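Local coordinates for protein malonyl CoA-ACP transacylase (Xanthomonas oryzae pv. oryzae, PDB 3K89) that probably transfers the malonyl group from malonyl-CoA to holo-acyl carrier protein, supplying malonyl-ACP for fatty acid synthesis, at residues A[160-165]-A[201-206]; A[135-140]-A[169-174]. All coordinates share one frame; numbering follows the deposited sequence.

Contact 1. Residues A[160-165]-A[201-206]; sequences PANFNS and PSHTPL
H203, the predicted catalytic histidine, has a left-handed backbone (phi 62°) exactly where its loop meets the bulged strand of the small ferredoxin-like subdomain of this FabD acyltransferase. The classic beta bulge sets A161 and N162 together opposite V170, and it is the CA, CB and carbonyl O of A161 that touch the loop. CB of H203 packs closely on the strand, 3.2 Å from the carbonyl O of A161. A single C-H...O contact runs between the two backbones, from CA of A161 to O of H203 at 3.6 Å. The A161 methyl packs against the loop, its CB 3.5 Å from the carbonyl O of S202 and 4.2 Å from CG2 of T204. The strand thus meets H203 mainly at its backbone and CB, while the ring nitrogens find their partners outside the two segments. The imidazole rises from the loop with CG anti to the carbonyl carbon, beside the backbone N (chi1 -51°), which leaves CB against the A161 carbonyl while the ring extends past N162. It passes that side chain obliquely, the amide and imidazole planes 59° apart. At its far end NE2 is hydrogen-bonded to OG of S94, the predicted nucleophile, and ND1 to the backbone O of Q252, with a weaker bond to the O of L255. Both ring nitrogens are thus engaged, which limits rotation about chi2, and the S94–H203 pair is consistent with the Ser-His machinery of malonyl transacylases. The nearest atoms of a bound glycerol and the N162 side chain are about 4 Å apart, so N162 borders the occupied pocket. Beyond the histidine, T204 OG1 accepts from the N of L206, forming an ST turn; the same OG1 donates to the carbonyl O of P201 at 2.8 Å.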
loop_
_atom_site.group_PDB
_atom_site.type_symbol
_atom_site.label_atom_id
_atom_site.label_comp_id
_atom_site.label_asym_id
_atom_site.label_seq_id
_atom_site.Cartn_x
_atom_site.Cartn_y
_atom_site.Cartn_z
ATOM N N PRO A 160 -1.321 16.927 2.067
ATOM C CA PRO A 160 -0.565 15.710 2.377
ATOM C C PRO A 160 -1.401 14.475 2.023
ATOM O O PRO A 160 -2.592 14.393 2.386
ATOM C CB PRO A 160 -0.333 15.804 3.893
ATOM C CG PRO A 160 -1.295 16.829 4.395
ATOM C CD PRO A 160 -1.514 17.790 3.247
ATOM N N ALA A 161 -0.786 13.553 1.285
ATOM C CA ALA A 161 -1.463 12.324 0.853
ATOM C C ALA A 161 -0.866 11.092 1.546
ATOM O O ALA A 161 -1.579 10.108 1.781
ATOM C CB ALA A 161 -1.363 12.178 -0.672
ATOM N N ASN A 162 0.426 11.120 1.848
ATOM C CA ASN A 162 1.026 10.056 2.674
ATOM C C ASN A 162 1.933 10.684 3.727
ATOM O O ASN A 162 2.810 11.479 3.370
ATOM C CB ASN A 162 2.007 9.153 1.916
ATOM C CG ASN A 162 1.408 8.311 0.770
ATOM O OD1 ASN A 162 0.192 8.222 0.504
ATOM N ND2 ASN A 162 2.309 7.657 0.102
ATOM N N PHE A 163 1.774 10.276 4.979
ATOM C CA PHE A 163 2.805 10.489 6.007
ATOM C C PHE A 163 3.628 9.209 6.067
ATOM O O PHE A 163 3.222 8.251 6.730
ATOM C CB PHE A 163 2.159 10.829 7.359
ATOM C CG PHE A 163 1.416 12.139 7.348
ATOM C CD1 PHE A 163 2.107 13.344 7.517
ATOM C CD2 PHE A 163 0.031 12.171 7.144
ATOM C CE1 PHE A 163 1.417 14.566 7.496
ATOM C CE2 PHE A 163 -0.661 13.376 7.107
ATOM C CZ PHE A 163 0.032 14.582 7.292
ATOM N N ASN A 164 4.744 9.173 5.334
ATOM C CA ASN A 164 5.505 7.934 5.140
ATOM C C ASN A 164 6.607 7.656 6.141
ATOM O O ASN A 164 6.818 6.521 6.498
ATOM C CB ASN A 164 6.009 7.798 3.694
ATOM C CG ASN A 164 4.890 7.451 2.747
ATOM O OD1 ASN A 164 3.882 6.888 3.176
ATOM N ND2 ASN A 164 5.048 7.777 1.462
ATOM N N SER A 165 7.305 8.702 6.570
ATOM C CA SER A 165 8.274 8.587 7.655
ATOM C C SER A 165 8.598 10.007 8.075
ATOM O O SER A 165 8.239 10.941 7.373
ATOM C CB SER A 165 9.546 7.862 7.197
ATOM O OG SER A 165 10.334 8.659 6.341
ATOM N N PRO A 201 -4.086 11.197 -8.038
ATOM C CA PRO A 201 -3.894 11.866 -6.740
ATOM C C PRO A 201 -4.681 11.138 -5.651
ATOM O O PRO A 201 -5.689 11.638 -5.133
ATOM C CB PRO A 201 -4.446 13.269 -6.991
ATOM C CG PRO A 201 -5.504 13.083 -7.990
ATOM C CD PRO A 201 -5.099 11.898 -8.852
ATOM N N SER A 202 -4.205 9.943 -5.313
ATOM C CA SER A 202 -4.811 9.182 -4.220
ATOM C C SER A 202 -4.671 9.909 -2.890
ATOM O O SER A 202 -3.755 10.717 -2.696
ATOM C CB SER A 202 -4.186 7.783 -4.112
ATOM O OG SER A 202 -2.778 7.860 -4.001
ATOM N N HIS A 203 -5.590 9.599 -1.972
ATOM C CA HIS A 203 -5.515 10.109 -0.592
ATOM C C HIS A 203 -5.606 11.625 -0.548
ATOM O O HIS A 203 -5.019 12.274 0.315
ATOM C CB HIS A 203 -4.280 9.533 0.116
ATOM C CG HIS A 203 -4.215 8.050 -0.006
ATOM N ND1 HIS A 203 -5.144 7.237 0.606
ATOM C CD2 HIS A 203 -3.401 7.231 -0.716
ATOM C CE1 HIS A 203 -4.902 5.981 0.280
ATOM N NE2 HIS A 203 -3.861 5.952 -0.526
ATOM N N THR A 204 -6.389 12.157 -1.482
ATOM C CA THR A 204 -6.724 13.583 -1.509
ATOM C C THR A 204 -8.234 13.745 -1.724
ATOM O O THR A 204 -8.913 12.814 -2.162
ATOM C CB THR A 204 -6.036 14.305 -2.696
ATOM O OG1 THR A 204 -6.723 13.977 -3.914
ATOM C CG2 THR A 204 -4.571 13.929 -2.797
ATOM N N PRO A 205 -8.775 14.945 -1.446
ATOM C CA PRO A 205 -10.198 15.198 -1.691
ATOM C C PRO A 205 -10.701 14.888 -3.110
ATOM O O PRO A 205 -11.905 14.711 -3.301
ATOM C CB PRO A 205 -10.323 16.705 -1.405
ATOM C CG PRO A 205 -9.327 16.924 -0.302
ATOM C CD PRO A 205 -8.158 16.007 -0.629
ATOM N N LEU A 206 -9.808 14.817 -4.101
ATOM C CA LEU A 206 -10.248 14.528 -5.472
ATOM C C LEU A 206 -10.801 13.100 -5.590
ATOM O O LEU A 206 -11.440 12.754 -6.582
ATOM C CB LEU A 206 -9.130 14.768 -6.500
ATOM C CG LEU A 206 -8.581 16.209 -6.624
ATOM C CD1 LEU A 206 -7.537 16.274 -7.718
ATOM C CD2 LEU A 206 -9.657 17.258 -6.817
#

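Contact 2. Residues A[135-140]-A[169-174]; sequences AAVLGA and IVIGGD
I171 and A135 face each other across a hydrogen-bonded antiparallel pair, and the isoleucine reaches over its neighbour through an uncommon rotamer. With chi1 at 65°, CG1 stands between the backbone N and the carbonyl carbon; this brings it to 4.1 Å from CB of A135 and 3.7 Å from the A135 carbonyl O. The chain then runs extended, and its CD1 end meets CG2 of V137 at 4.5 Å. V137 places CG1 opposite its backbone N (chi1 -178°), which leaves CG2 beside that N, on the side of the I169 carbonyl O and of I171 CD1. On the reverse face V170 has the same kind of rotamer, and its CG1 lies 3.5 Å from the O of A135, while CG2 brushes the methyl of A136. Beneath the side chains, two pairs of backbone bonds, A135 with I171 and V137 with I169, frame the non-hydrogen-bonded pair A136–V170, where the CA atoms close to 4.3 Å. The A135, V137, I169 and I171 side chains lie on one face, packed largely against helices 142-152 and 175-187. A sheet with two helices layered on one side, its strands antiparallel at the centre, is characteristic of the ferredoxin-like small subdomain of malonyl-CoA:ACP transacylases.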
loop_
_atom_site.group_PDB
_atom_site.type_symbol
_atom_site.label_atom_id
_atom_site.label_comp_id
_atom_site.label_asym_id
_atom_site.label_seq_id
_atom_site.Cartn_x
_atom_site.Cartn_y
_atom_site.Cartn_z
ATOM N N ALA A 135 3.695 14.291 -5.356
ATOM C CA ALA A 135 5.113 14.588 -5.207
ATOM C C ALA A 135 5.647 14.169 -3.849
ATOM O O ALA A 135 4.999 14.365 -2.822
ATOM C CB ALA A 135 5.380 16.103 -5.433
ATOM N N ALA A 136 6.842 13.596 -3.843
ATOM C CA ALA A 136 7.481 13.262 -2.581
ATOM C C ALA A 136 8.332 14.444 -2.141
ATOM O O ALA A 136 9.042 15.054 -2.960
ATOM C CB ALA A 136 8.332 12.010 -2.732
ATOM N N VAL A 137 8.239 14.775 -0.858
ATOM C CA VAL A 137 9.030 15.856 -0.276
ATOM C C VAL A 137 9.878 15.199 0.800
ATOM O O VAL A 137 9.345 14.590 1.755
ATOM C CB VAL A 137 8.150 16.976 0.314
ATOM C CG1 VAL A 137 9.009 18.120 0.873
ATOM C CG2 VAL A 137 7.186 17.506 -0.729
ATOM N N LEU A 138 11.196 15.310 0.640
ATOM C CA LEU A 138 12.152 14.578 1.456
ATOM C C LEU A 138 12.947 15.521 2.352
ATOM O O LEU A 138 13.390 16.586 1.908
ATOM C CB LEU A 138 13.117 13.768 0.571
ATOM C CG LEU A 138 12.593 12.755 -0.467
ATOM C CD1 LEU A 138 11.572 11.799 0.143
ATOM C CD2 LEU A 138 12.010 13.429 -1.702
ATOM N N GLY A 139 13.094 15.132 3.614
ATOM C CA GLY A 139 13.955 15.843 4.562
ATOM C C GLY A 139 13.426 17.159 5.097
ATOM O O GLY A 139 14.176 17.918 5.719
ATOM N N ALA A 140 12.146 17.440 4.869
ATOM C CA ALA A 140 11.512 18.641 5.402
ATOM C C ALA A 140 10.760 18.316 6.683
ATOM O O ALA A 140 10.536 17.146 7.003
ATOM C CB ALA A 140 10.566 19.251 4.376
ATOM N N ILE A 169 7.089 12.977 3.177
ATOM C CA ILE A 169 5.656 13.193 2.995
ATOM C C ILE A 169 5.399 13.243 1.510
ATOM O O ILE A 169 6.176 13.835 0.746
ATOM C CB ILE A 169 5.159 14.512 3.630
ATOM C CG1 ILE A 169 5.301 14.489 5.141
ATOM C CG2 ILE A 169 3.703 14.788 3.267
ATOM C CD1 ILE A 169 4.808 15.788 5.764
ATOM N N VAL A 170 4.324 12.595 1.086
ATOM C CA VAL A 170 3.890 12.727 -0.283
ATOM C C VAL A 170 2.690 13.661 -0.273
ATOM O O VAL A 170 1.755 13.484 0.511
ATOM C CB VAL A 170 3.533 11.348 -0.890
ATOM C CG1 VAL A 170 2.964 11.502 -2.312
ATOM C CG2 VAL A 170 4.754 10.469 -0.917
ATOM N N ILE A 171 2.729 14.674 -1.133
ATOM C CA ILE A 171 1.589 15.569 -1.320
ATOM C C ILE A 171 0.909 15.255 -2.643
ATOM O O ILE A 171 1.519 14.647 -3.516
ATOM C CB ILE A 171 2.000 17.074 -1.280
ATOM C CG1 ILE A 171 2.927 17.440 -2.450
ATOM C CG2 ILE A 171 2.679 17.405 0.056
ATOM C CD1 ILE A 171 3.311 18.935 -2.463
ATOM N N GLY A 172 -0.362 15.612 -2.747
ATOM C CA GLY A 172 -1.108 15.312 -3.953
ATOM C C GLY A 172 -2.311 16.197 -4.146
ATOM O O GLY A 172 -2.743 16.889 -3.225
ATOM N N GLY A 173 -2.870 16.145 -5.350
ATOM C CA GLY A 173 -4.085 16.890 -5.649
ATOM C C GLY A 173 -4.082 17.327 -7.101
ATOM O O GLY A 173 -3.542 16.624 -7.964
ATOM N N ASP A 174 -4.681 18.489 -7.353
ATOM C CA ASP A 174 -4.616 19.093 -8.696
ATOM C C ASP A 174 -3.168 19.354 -9.099
ATOM O O ASP A 174 -2.360 19.838 -8.302
ATOM C CB ASP A 174 -5.430 20.395 -8.730
ATOM C CG ASP A 174 -6.922 20.153 -8.587
ATOM O OD1 ASP A 174 -7.549 19.604 -9.531
ATOM O OD2 ASP A 174 -7.477 20.518 -7.534
#

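How the contacts relate
After the earlier strands and helices of the larger part of the chain, strand 86-92 among them, the chain enters the small subdomain at strand 132-138, passes through helix 142-152, and returns along strand 158-165. After a tight turn, strand 168-172 settles between these two, closing the first loop at contact 2. Helix 175-187 and edge strand 193-195 follow, and the loop at 201-206 then folds back on strand 158-165, closing contact 1. The two closures cross, since their segments alternate along the sequence. V170 bonds to both neighbouring strands' surroundings, and T204 CG2 packs on G172. Together they connect the helix-backed sheet to the loop carrying the predicted active-site histidine.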